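Local coordinates for protein proteolytically activated form of PPO4 Tyrosinase (Agaricus bisporus var. bisporus H97, PDB 4OUA) that uses a pair of copper ions to hydroxylate monophenols and oxidise the resulting o-diphenols to o-quinones, the first step of melanin synthesis, at residues L30-I38 against Y97-I108; D141-V149 against T160-Y168. All blocks are in the same frame, centred on the assembly; numbering follows the deposited sequence.

Contact 1 packs two long helices, 25-39 and 86-109, in a largely buried interface made of aliphatic and aromatic side chains, with no hydrogen bond between its two segments. Contact 2 is partly buried and nearer the surface: it ties the short helix 141-144 and strand 148-152 to strand 158-162 and the loop after it, mostly through backbone bonds, one asparagine amide and a weak salt bridge. Their centres lie about 16 Å apart, and helix 25-39 joins them. While Ala-34, Leu-35 and Ile-38 meet helix 86-109, Ile-32 and Gln-36 pack on Pro-164, Ile-165 and Arg-162 of contact 2.

Contact 1. Residues L30-I38 against Y97-I108; sequences LYIRALQAI and YEQILQEAAKGI
Leu-101 of helix 86-109 packs against helix 25-39 as a knob in the hole formed by Tyr-31, Ala-34, Leu-35 and Ile-38. Its two methyl branches divide the work: CD1 lies 3.4 Å from Ile-38 CD1, while CD2 reaches the Tyr-31 ring, 3.3 Å from CE1. Ile-38 reaches Leu-101 CD1 because its CG1 stands between the backbone N and the carbonyl carbon (chi1 63°), which leaves CG2 for Ala-104 CB, 3.8 Å away.

Small residues let the backbones draw close. Ala-34 CB rests against Ala-105 CB and also touches Ala-104 CB and the carbonyl oxygen of Leu-101; the CA atoms of Ala-34 and Ala-105 are 4.9 Å apart. Farther along, Ile-108 lays CG2 against Arg-33 CB at 3.5 Å and against Leu-30 CD2. Arg-33 thus contributes the aliphatic base of its chain, while its guanidinium leads away from the helix pair.

The two tyrosines make no hydrogen bond across the helices. Leu-35 CD1 lies at the edge of the Tyr-97 ring, near its plane and beside the hydroxyl, 3.2 Å from OH. The Tyr-31 hydroxyl is hydrogen-bonded to Gln-128, and the Tyr-97 ring stacks with Trp-279.

With segment axes 8.3 Å apart at an angle of 108°, the helices cross steeply at an alanine-lined contact. This is helix-helix packing in the helical core of the tyrosinase fold; the side chain of Tyr-97 lies about 9 Å from that of the copper ligand His-282.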
loop_
_atom_site.group_PDB
_atom_site.type_symbol
_atom_site.label_atom_id
_atom_site.label_comp_id
_atom_site.label_asym_id
_atom_site.label_seq_id
_atom_site.Cartn_x
_atom_site.Cartn_y
_atom_site.Cartn_z
ATOM N N LEU A 30 -8.385 -11.618 -11.900
ATOM C CA LEU A 30 -6.955 -11.492 -12.153
ATOM C C LEU A 30 -6.194 -11.193 -10.870
ATOM O O LEU A 30 -5.064 -11.645 -10.688
ATOM C CB LEU A 30 -6.684 -10.399 -13.191
ATOM C CG LEU A 30 -7.015 -10.744 -14.644
ATOM C CD1 LEU A 30 -6.669 -9.582 -15.566
ATOM C CD2 LEU A 30 -6.285 -12.008 -15.073
ATOM N N TYR A 31 -6.824 -10.435 -9.979
ATOM C CA TYR A 31 -6.198 -10.054 -8.720
ATOM C C TYR A 31 -6.093 -11.250 -7.776
ATOM O O TYR A 31 -5.064 -11.455 -7.134
ATOM C CB TYR A 31 -6.979 -8.915 -8.058
ATOM C CG TYR A 31 -6.251 -8.267 -6.904
ATOM C CD1 TYR A 31 -5.255 -7.325 -7.128
ATOM C CD2 TYR A 31 -6.557 -8.597 -5.589
ATOM C CE1 TYR A 31 -4.585 -6.729 -6.077
ATOM C CE2 TYR A 31 -5.891 -8.006 -4.530
ATOM C CZ TYR A 31 -4.906 -7.072 -4.781
ATOM O OH TYR A 31 -4.237 -6.480 -3.734
ATOM N N ILE A 32 -7.161 -12.039 -7.700
ATOM C CA ILE A 32 -7.184 -13.224 -6.849
ATOM C C ILE A 32 -6.206 -14.285 -7.344
ATOM O O ILE A 32 -5.573 -14.982 -6.549
ATOM C CB ILE A 32 -8.594 -13.839 -6.775
ATOM C CG1 ILE A 32 -9.599 -12.816 -6.239
ATOM C CG2 ILE A 32 -8.585 -15.090 -5.911
ATOM C CD1 ILE A 32 -9.298 -12.337 -4.837
ATOM N N ARG A 33 -6.088 -14.406 -8.662
ATOM C CA ARG A 33 -5.162 -15.362 -9.256
ATOM C C ARG A 33 -3.713 -14.917 -9.080
ATOM O O ARG A 33 -2.863 -15.698 -8.653
ATOM C CB ARG A 33 -5.469 -15.558 -10.742
ATOM C CG ARG A 33 -6.782 -16.268 -11.024
ATOM C CD ARG A 33 -6.808 -17.656 -10.402
ATOM N NE ARG A 33 -7.847 -18.499 -10.987
ATOM C CZ ARG A 33 -8.133 -19.732 -10.575
ATOM N NH1 ARG A 33 -7.461 -20.270 -9.566
ATOM N NH2 ARG A 33 -9.093 -20.425 -11.170
ATOM N N ALA A 34 -3.439 -13.657 -9.411
ATOM C CA ALA A 34 -2.078 -13.132 -9.372
ATOM C C ALA A 34 -1.561 -13.025 -7.945
ATOM O O ALA A 34 -0.381 -13.265 -7.684
ATOM C CB ALA A 34 -2.014 -11.779 -10.060
ATOM N N LEU A 35 -2.446 -12.664 -7.022
ATOM C CA LEU A 35 -2.070 -12.535 -5.619
ATOM C C LEU A 35 -1.734 -13.898 -5.018
ATOM O O LEU A 35 -0.783 -14.032 -4.246
ATOM C CB LEU A 35 -3.190 -11.861 -4.825
ATOM C CG LEU A 35 -2.909 -11.600 -3.347
ATOM C CD1 LEU A 35 -1.634 -10.792 -3.179
ATOM C CD2 LEU A 35 -4.086 -10.887 -2.710
ATOM N N GLN A 36 -2.517 -14.908 -5.378
ATOM C CA GLN A 36 -2.240 -16.269 -4.944
ATOM C C GLN A 36 -0.948 -16.763 -5.587
ATOM O O GLN A 36 -0.185 -17.515 -4.984
ATOM C CB GLN A 36 -3.407 -17.196 -5.296
ATOM C CG GLN A 36 -3.237 -18.631 -4.824
ATOM C CD GLN A 36 -3.393 -18.775 -3.323
ATOM O OE1 GLN A 36 -4.422 -18.405 -2.756
ATOM N NE2 GLN A 36 -2.368 -19.312 -2.670
ATOM N N ALA A 37 -0.704 -16.319 -6.814
ATOM C CA ALA A 37 0.469 -16.742 -7.568
ATOM C C ALA A 37 1.767 -16.265 -6.921
ATOM O O ALA A 37 2.732 -17.021 -6.818
ATOM C CB ALA A 37 0.379 -16.238 -9.000
ATOM N N ILE A 38 1.788 -15.008 -6.487
ATOM C CA ILE A 38 2.986 -14.433 -5.889
ATOM C C ILE A 38 3.138 -14.851 -4.428
ATOM O O ILE A 38 4.236 -14.807 -3.872
ATOM C CB ILE A 38 2.984 -12.894 -5.984
ATOM C CG1 ILE A 38 1.810 -12.305 -5.202
ATOM C CG2 ILE A 38 2.933 -12.452 -7.437
ATOM C CD1 ILE A 38 1.767 -10.793 -5.217
ATOM N N TYR A 97 5.220 -3.189 -6.149
ATOM C CA TYR A 97 4.234 -4.222 -5.856
ATOM C C TYR A 97 3.222 -4.342 -6.987
ATOM O O TYR A 97 2.979 -5.432 -7.502
ATOM C CB TYR A 97 3.512 -3.922 -4.544
ATOM C CG TYR A 97 2.543 -5.001 -4.124
ATOM C CD1 TYR A 97 2.979 -6.117 -3.424
ATOM C CD2 TYR A 97 1.190 -4.904 -4.426
ATOM C CE1 TYR A 97 2.095 -7.107 -3.034
ATOM C CE2 TYR A 97 0.299 -5.888 -4.041
ATOM C CZ TYR A 97 0.756 -6.986 -3.344
ATOM O OH TYR A 97 -0.130 -7.966 -2.963
ATOM N N GLU A 98 2.633 -3.210 -7.358
ATOM C CA GLU A 98 1.683 -3.149 -8.461
ATOM C C GLU A 98 2.313 -3.662 -9.752
ATOM O O GLU A 98 1.658 -4.338 -10.548
ATOM C CB GLU A 98 1.184 -1.716 -8.650
ATOM C CG GLU A 98 0.162 -1.550 -9.756
ATOM C CD GLU A 98 -0.229 -0.101 -9.973
ATOM O OE1 GLU A 98 0.677 0.755 -10.071
ATOM O OE2 GLU A 98 -1.444 0.183 -10.039
ATOM N N GLN A 99 3.587 -3.336 -9.950
ATOM C CA GLN A 99 4.336 -3.799 -11.113
ATOM C C GLN A 99 4.451 -5.321 -11.124
ATOM O O GLN A 99 4.016 -5.980 -12.071
ATOM C CB GLN A 99 5.730 -3.165 -11.134
ATOM C CG GLN A 99 6.666 -3.737 -12.187
ATOM C CD GLN A 99 8.084 -3.219 -12.043
ATOM O OE1 GLN A 99 8.303 -2.093 -11.595
ATOM N NE2 GLN A 99 9.056 -4.044 -12.415
ATOM N N ILE A 100 5.040 -5.869 -10.067
ATOM C CA ILE A 100 5.215 -7.309 -9.940
ATOM C C ILE A 100 3.879 -8.039 -9.963
ATOM O O ILE A 100 3.762 -9.119 -10.543
ATOM C CB ILE A 100 5.960 -7.670 -8.644
ATOM C CG1 ILE A 100 7.393 -7.137 -8.689
ATOM C CG2 ILE A 100 5.955 -9.174 -8.427
ATOM C CD1 ILE A 100 8.199 -7.656 -9.863
ATOM N N LEU A 101 2.872 -7.437 -9.337
ATOM C CA LEU A 101 1.552 -8.048 -9.253
ATOM C C LEU A 101 0.884 -8.132 -10.622
ATOM O O LEU A 101 0.147 -9.077 -10.903
ATOM C CB LEU A 101 0.664 -7.273 -8.282
ATOM C CG LEU A 101 -0.670 -7.938 -7.939
ATOM C CD1 LEU A 101 -0.439 -9.326 -7.363
ATOM C CD2 LEU A 101 -1.452 -7.078 -6.965
ATOM N N GLN A 102 1.139 -7.140 -11.471
ATOM C CA GLN A 102 0.610 -7.154 -12.829
ATOM C C GLN A 102 1.303 -8.225 -13.662
ATOM O O GLN A 102 0.660 -8.935 -14.437
ATOM C CB GLN A 102 0.776 -5.790 -13.501
ATOM C CG GLN A 102 0.153 -5.722 -14.891
ATOM C CD GLN A 102 0.668 -4.560 -15.718
ATOM O OE1 GLN A 102 1.852 -4.229 -15.675
ATOM N NE2 GLN A 102 -0.223 -3.936 -16.479
ATOM N N GLU A 103 2.619 -8.327 -13.497
ATOM C CA GLU A 103 3.424 -9.283 -14.248
ATOM C C GLU A 103 2.894 -10.699 -14.059
ATOM O O GLU A 103 2.859 -11.491 -14.999
ATOM C CB GLU A 103 4.890 -9.201 -13.819
ATOM C CG GLU A 103 5.851 -9.942 -14.736
ATOM C CD GLU A 103 7.306 -9.685 -14.385
ATOM O OE1 GLU A 103 8.122 -9.515 -15.316
ATOM O OE2 GLU A 103 7.636 -9.655 -13.179
ATOM N N ALA A 104 2.476 -11.008 -12.837
ATOM C CA ALA A 104 1.869 -12.297 -12.546
ATOM C C ALA A 104 0.503 -12.398 -13.216
ATOM O O ALA A 104 0.096 -13.471 -13.663
ATOM C CB ALA A 104 1.746 -12.502 -11.043
ATOM N N ALA A 105 -0.196 -11.268 -13.288
ATOM C CA ALA A 105 -1.534 -11.224 -13.866
ATOM C C ALA A 105 -1.497 -11.418 -15.378
ATOM O O ALA A 105 -2.482 -11.839 -15.982
ATOM C CB ALA A 105 -2.216 -9.910 -13.518
ATOM N N LYS A 106 -0.356 -11.107 -15.987
ATOM C CA LYS A 106 -0.179 -11.317 -17.420
ATOM C C LYS A 106 -0.109 -12.805 -17.740
ATOM O O LYS A 106 -0.749 -13.279 -18.679
ATOM C CB LYS A 106 1.082 -10.611 -17.920
ATOM C CG LYS A 106 0.958 -9.103 -18.009
ATOM C CD LYS A 106 2.252 -8.477 -18.497
ATOM C CE LYS A 106 2.106 -6.976 -18.683
ATOM N NZ LYS A 106 3.385 -6.346 -19.108
ATOM N N GLY A 107 0.678 -13.536 -16.955
ATOM C CA GLY A 107 0.789 -14.971 -17.113
ATOM C C GLY A 107 -0.533 -15.648 -16.822
ATOM O O GLY A 107 -0.854 -16.688 -17.396
ATOM N N ILE A 108 -1.305 -15.048 -15.922
ATOM C CA ILE A 108 -2.631 -15.555 -15.595
ATOM C C ILE A 108 -3.572 -15.408 -16.784
ATOM O O ILE A 108 -4.343 -16.316 -17.095
ATOM C CB ILE A 108 -3.233 -14.824 -14.382
ATOM C CG1 ILE A 108 -2.381 -15.070 -13.134
ATOM C CG2 ILE A 108 -4.668 -15.269 -14.152
ATOM C CD1 ILE A 108 -2.236 -16.530 -12.771
#

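Contact 2. Residues D141-V149 against T160-Y168; sequences DEIIKLEQV and TVRNPILRY
Asn-163 turns toward segment 141-149, where its amide meets the carbonyl groups of Glu-142 and Leu-146, bridging helix 141-144 and the loop after it. Its CB lies 3.2 Å from Leu-146 O and also touches Glu-147 O. CG is anti to the backbone N (chi1 -164°), which carries the amide to these carbonyl oxygens, and Val-149 CG1 packs against it at ND2 and CG, the two side chains crossing at about a right angle. At the tip, ND2 donates to Leu-146 O at 3.0 Å, in the carbonyl plane and almost in the plane of the amide. A second bond from ND2, to Glu-142 O, is modelled too short and its geometry is doubtful. Asn-163 OD1 accepts from Ile-165 N, the donor standing above the carbonyl plane. Both ends of the amide are therefore engaged, which should fix its rotation, while the backbone N of Asn-163 is bonded to Glu-147 O.

Beside it, Leu-166 CD2 packs 3.4 Å from Ile-143 O, and Ile-143 CD1 meets Ile-165 CD1 at 3.6 Å. Glu-147 and Arg-167 form a weak two-pronged salt bridge with nearly coplanar end groups, 3.3 Å between OE1 and NH1; the stronger partner of Arg-167 is Glu-199, through NH2.

Val-149 and Val-161 exchange backbone bonds as an antiparallel hydrogen-bonded pair, next to the non-hydrogen-bonded pair of Gln-148 and Arg-162. The arrangement is the open end of the beta hairpin 148-152/158-162, with an Asx turn at Asn-163 just after its second strand.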
loop_
_atom_site.group_PDB
_atom_site.type_symbol
_atom_site.label_atom_id
_atom_site.label_comp_id
_atom_site.label_asym_id
_atom_site.label_seq_id
_atom_site.Cartn_x
_atom_site.Cartn_y
_atom_site.Cartn_z
ATOM N N ASP A 141 -16.917 -7.557 1.927
ATOM C CA ASP A 141 -16.754 -8.877 2.523
ATOM C C ASP A 141 -15.612 -9.648 1.872
ATOM O O ASP A 141 -14.966 -10.474 2.516
ATOM C CB ASP A 141 -18.055 -9.675 2.419
ATOM C CG ASP A 141 -19.213 -8.995 3.125
ATOM O OD1 ASP A 141 -18.961 -8.087 3.946
ATOM O OD2 ASP A 141 -20.376 -9.369 2.864
ATOM N N GLU A 142 -15.364 -9.368 0.597
ATOM C CA GLU A 142 -14.296 -10.033 -0.142
ATOM C C GLU A 142 -12.929 -9.753 0.470
ATOM O O GLU A 142 -11.983 -10.516 0.281
ATOM C CB GLU A 142 -14.301 -9.593 -1.610
ATOM C CG GLU A 142 -15.524 -10.031 -2.406
ATOM C CD GLU A 142 -16.750 -9.191 -2.110
ATOM O OE1 GLU A 142 -16.708 -8.388 -1.154
ATOM O OE2 GLU A 142 -17.756 -9.333 -2.838
ATOM N N ILE A 143 -12.832 -8.656 1.213
ATOM C CA ILE A 143 -11.556 -8.204 1.747
ATOM C C ILE A 143 -11.339 -8.626 3.196
ATOM O O ILE A 143 -10.202 -8.798 3.636
ATOM C CB ILE A 143 -11.437 -6.668 1.659
ATOM C CG1 ILE A 143 -11.560 -6.215 0.205
ATOM C CG2 ILE A 143 -10.126 -6.191 2.256
ATOM C CD1 ILE A 143 -10.522 -6.829 -0.710
ATOM N N ILE A 144 -12.432 -8.808 3.932
ATOM C CA ILE A 144 -12.339 -8.962 5.379
ATOM C C ILE A 144 -13.025 -10.212 5.934
ATOM O O ILE A 144 -12.672 -10.680 7.016
ATOM C CB ILE A 144 -12.937 -7.729 6.089
ATOM C CG1 ILE A 144 -12.556 -7.719 7.570
ATOM C CG2 ILE A 144 -14.448 -7.688 5.910
ATOM C CD1 ILE A 144 -11.065 -7.683 7.810
ATOM N N LYS A 145 -13.995 -10.757 5.204
ATOM C CA LYS A 145 -14.831 -11.822 5.762
ATOM C C LYS A 145 -14.894 -13.104 4.925
ATOM O O LYS A 145 -14.790 -14.204 5.469
ATOM C CB LYS A 145 -16.253 -11.292 5.986
ATOM C CG LYS A 145 -17.209 -12.311 6.586
ATOM C CD LYS A 145 -18.434 -11.639 7.187
ATOM C CE LYS A 145 -19.178 -10.804 6.157
ATOM N NZ LYS A 145 -20.366 -10.124 6.751
ATOM N N LEU A 146 -15.065 -12.968 3.614
ATOM C CA LEU A 146 -15.278 -14.126 2.747
ATOM C C LEU A 146 -14.056 -15.037 2.626
ATOM O O LEU A 146 -13.069 -14.686 1.978
ATOM C CB LEU A 146 -15.710 -13.668 1.354
ATOM C CG LEU A 146 -17.105 -13.055 1.246
ATOM C CD1 LEU A 146 -17.360 -12.555 -0.166
ATOM C CD2 LEU A 146 -18.161 -14.068 1.654
ATOM N N GLU A 147 -14.138 -16.212 3.246
ATOM C CA GLU A 147 -13.090 -17.223 3.138
ATOM C C GLU A 147 -12.938 -17.705 1.699
ATOM O O GLU A 147 -11.828 -17.964 1.235
ATOM C CB GLU A 147 -13.390 -18.408 4.057
ATOM C CG GLU A 147 -13.190 -18.120 5.533
ATOM C CD GLU A 147 -11.727 -18.007 5.910
ATOM O OE1 GLU A 147 -10.867 -18.425 5.103
ATOM O OE2 GLU A 147 -11.436 -17.502 7.015
ATOM N N GLN A 148 -14.064 -17.830 1.005
ATOM C CA GLN A 148 -14.067 -18.204 -0.404
ATOM C C GLN A 148 -14.646 -17.058 -1.226
ATOM O O GLN A 148 -15.553 -16.360 -0.772
ATOM C CB GLN A 148 -14.875 -19.485 -0.624
ATOM C CG GLN A 148 -14.459 -20.657 0.260
ATOM C CD GLN A 148 -13.251 -21.407 -0.277
ATOM O OE1 GLN A 148 -13.030 -21.466 -1.486
ATOM N NE2 GLN A 148 -12.468 -21.989 0.625
ATOM N N VAL A 149 -14.122 -16.860 -2.431
ATOM C CA VAL A 149 -14.585 -15.776 -3.291
ATOM C C VAL A 149 -14.889 -16.259 -4.705
ATOM O O VAL A 149 -14.231 -17.162 -5.217
ATOM C CB VAL A 149 -13.550 -14.634 -3.367
ATOM C CG1 VAL A 149 -13.423 -13.933 -2.019
ATOM C CG2 VAL A 149 -12.203 -15.163 -3.837
ATOM N N THR A 160 -15.409 -20.819 -7.178
ATOM C CA THR A 160 -15.074 -20.199 -5.902
ATOM C C THR A 160 -13.784 -20.786 -5.344
ATOM O O THR A 160 -13.709 -21.978 -5.041
ATOM C CB THR A 160 -16.204 -20.369 -4.868
ATOM O OG1 THR A 160 -16.367 -21.757 -4.552
ATOM C CG2 THR A 160 -17.513 -19.817 -5.415
ATOM N N VAL A 161 -12.765 -19.942 -5.223
ATOM C CA VAL A 161 -11.477 -20.364 -4.688
ATOM C C VAL A 161 -11.205 -19.646 -3.374
ATOM O O VAL A 161 -11.861 -18.654 -3.059
ATOM C CB VAL A 161 -10.333 -20.081 -5.676
ATOM C CG1 VAL A 161 -10.618 -20.740 -7.012
ATOM C CG2 VAL A 161 -10.144 -18.583 -5.849
ATOM N N ARG A 162 -10.241 -20.148 -2.608
ATOM C CA ARG A 162 -9.928 -19.554 -1.313
ATOM C C ARG A 162 -9.392 -18.135 -1.481
ATOM O O ARG A 162 -8.692 -17.831 -2.448
ATOM C CB ARG A 162 -8.929 -20.421 -0.543
ATOM C CG ARG A 162 -7.564 -20.576 -1.194
ATOM C CD ARG A 162 -6.721 -21.580 -0.414
ATOM N NE ARG A 162 -5.334 -21.634 -0.865
ATOM C CZ ARG A 162 -4.937 -22.220 -1.990
ATOM N NH1 ARG A 162 -5.826 -22.794 -2.788
ATOM N NH2 ARG A 162 -3.653 -22.225 -2.322
ATOM N N ASN A 163 -9.741 -17.272 -0.532
ATOM C CA ASN A 163 -9.406 -15.856 -0.608
ATOM C C ASN A 163 -7.990 -15.565 -0.123
ATOM O O ASN A 163 -7.692 -15.718 1.062
ATOM C CB ASN A 163 -10.411 -15.039 0.205
ATOM C CG ASN A 163 -10.365 -13.562 -0.124
ATOM O OD1 ASN A 163 -9.434 -13.085 -0.776
ATOM N ND2 ASN A 163 -11.373 -12.824 0.328
ATOM N N PRO A 164 -7.111 -15.137 -1.042
ATOM C CA PRO A 164 -5.726 -14.797 -0.707
ATOM C C PRO A 164 -5.601 -13.405 -0.093
ATOM O O PRO A 164 -4.523 -13.027 0.364
ATOM C CB PRO A 164 -5.019 -14.861 -2.061
ATOM C CG PRO A 164 -6.076 -14.476 -3.036
ATOM C CD PRO A 164 -7.374 -15.018 -2.487
ATOM N N ILE A 165 -6.699 -12.658 -0.083
ATOM C CA ILE A 165 -6.697 -11.293 0.431
ATOM C C ILE A 165 -6.766 -11.256 1.957
ATOM O O ILE A 165 -6.276 -10.317 2.584
ATOM C CB ILE A 165 -7.872 -10.477 -0.149
ATOM C CG1 ILE A 165 -7.778 -10.427 -1.675
ATOM C CG2 ILE A 165 -7.889 -9.073 0.426
ATOM C CD1 ILE A 165 -8.863 -9.598 -2.327
ATOM N N LEU A 166 -7.369 -12.281 2.550
ATOM C CA LEU A 166 -7.529 -12.334 4.000
ATOM C C LEU A 166 -6.194 -12.420 4.737
ATOM O O LEU A 166 -5.964 -11.698 5.705
ATOM C CB LEU A 166 -8.411 -13.520 4.398
ATOM C CG LEU A 166 -9.887 -13.447 4.000
ATOM C CD1 LEU A 166 -10.667 -14.580 4.642
ATOM C CD2 LEU A 166 -10.485 -12.103 4.380
ATOM N N ARG A 167 -5.314 -13.301 4.276
ATOM C CA ARG A 167 -4.072 -13.563 4.991
ATOM C C ARG A 167 -3.002 -14.159 4.085
ATOM O O ARG A 167 -3.313 -14.773 3.066
ATOM C CB ARG A 167 -4.338 -14.510 6.161
ATOM C CG ARG A 167 -4.829 -15.884 5.720
ATOM C CD ARG A 167 -5.301 -16.725 6.891
ATOM N NE ARG A 167 -6.457 -16.137 7.561
ATOM C CZ ARG A 167 -7.720 -16.350 7.206
ATOM N NH1 ARG A 167 -7.999 -17.134 6.173
ATOM N NH2 ARG A 167 -8.706 -15.774 7.880
ATOM N N TYR A 168 -1.742 -13.973 4.463
ATOM C CA TYR A 168 -0.637 -14.646 3.789
ATOM C C TYR A 168 -0.141 -15.815 4.631
ATOM O O TYR A 168 -0.014 -15.702 5.851
ATOM C CB TYR A 168 0.514 -13.679 3.511
ATOM C CG TYR A 168 1.779 -14.373 3.054
ATOM C CD1 TYR A 168 1.851 -14.973 1.804
ATOM C CD2 TYR A 168 2.897 -14.432 3.874
ATOM C CE1 TYR A 168 3.002 -15.613 1.382
ATOM C CE2 TYR A 168 4.053 -15.069 3.460
ATOM C CZ TYR A 168 4.100 -15.657 2.213
ATOM O OH TYR A 168 5.248 -16.292 1.795
#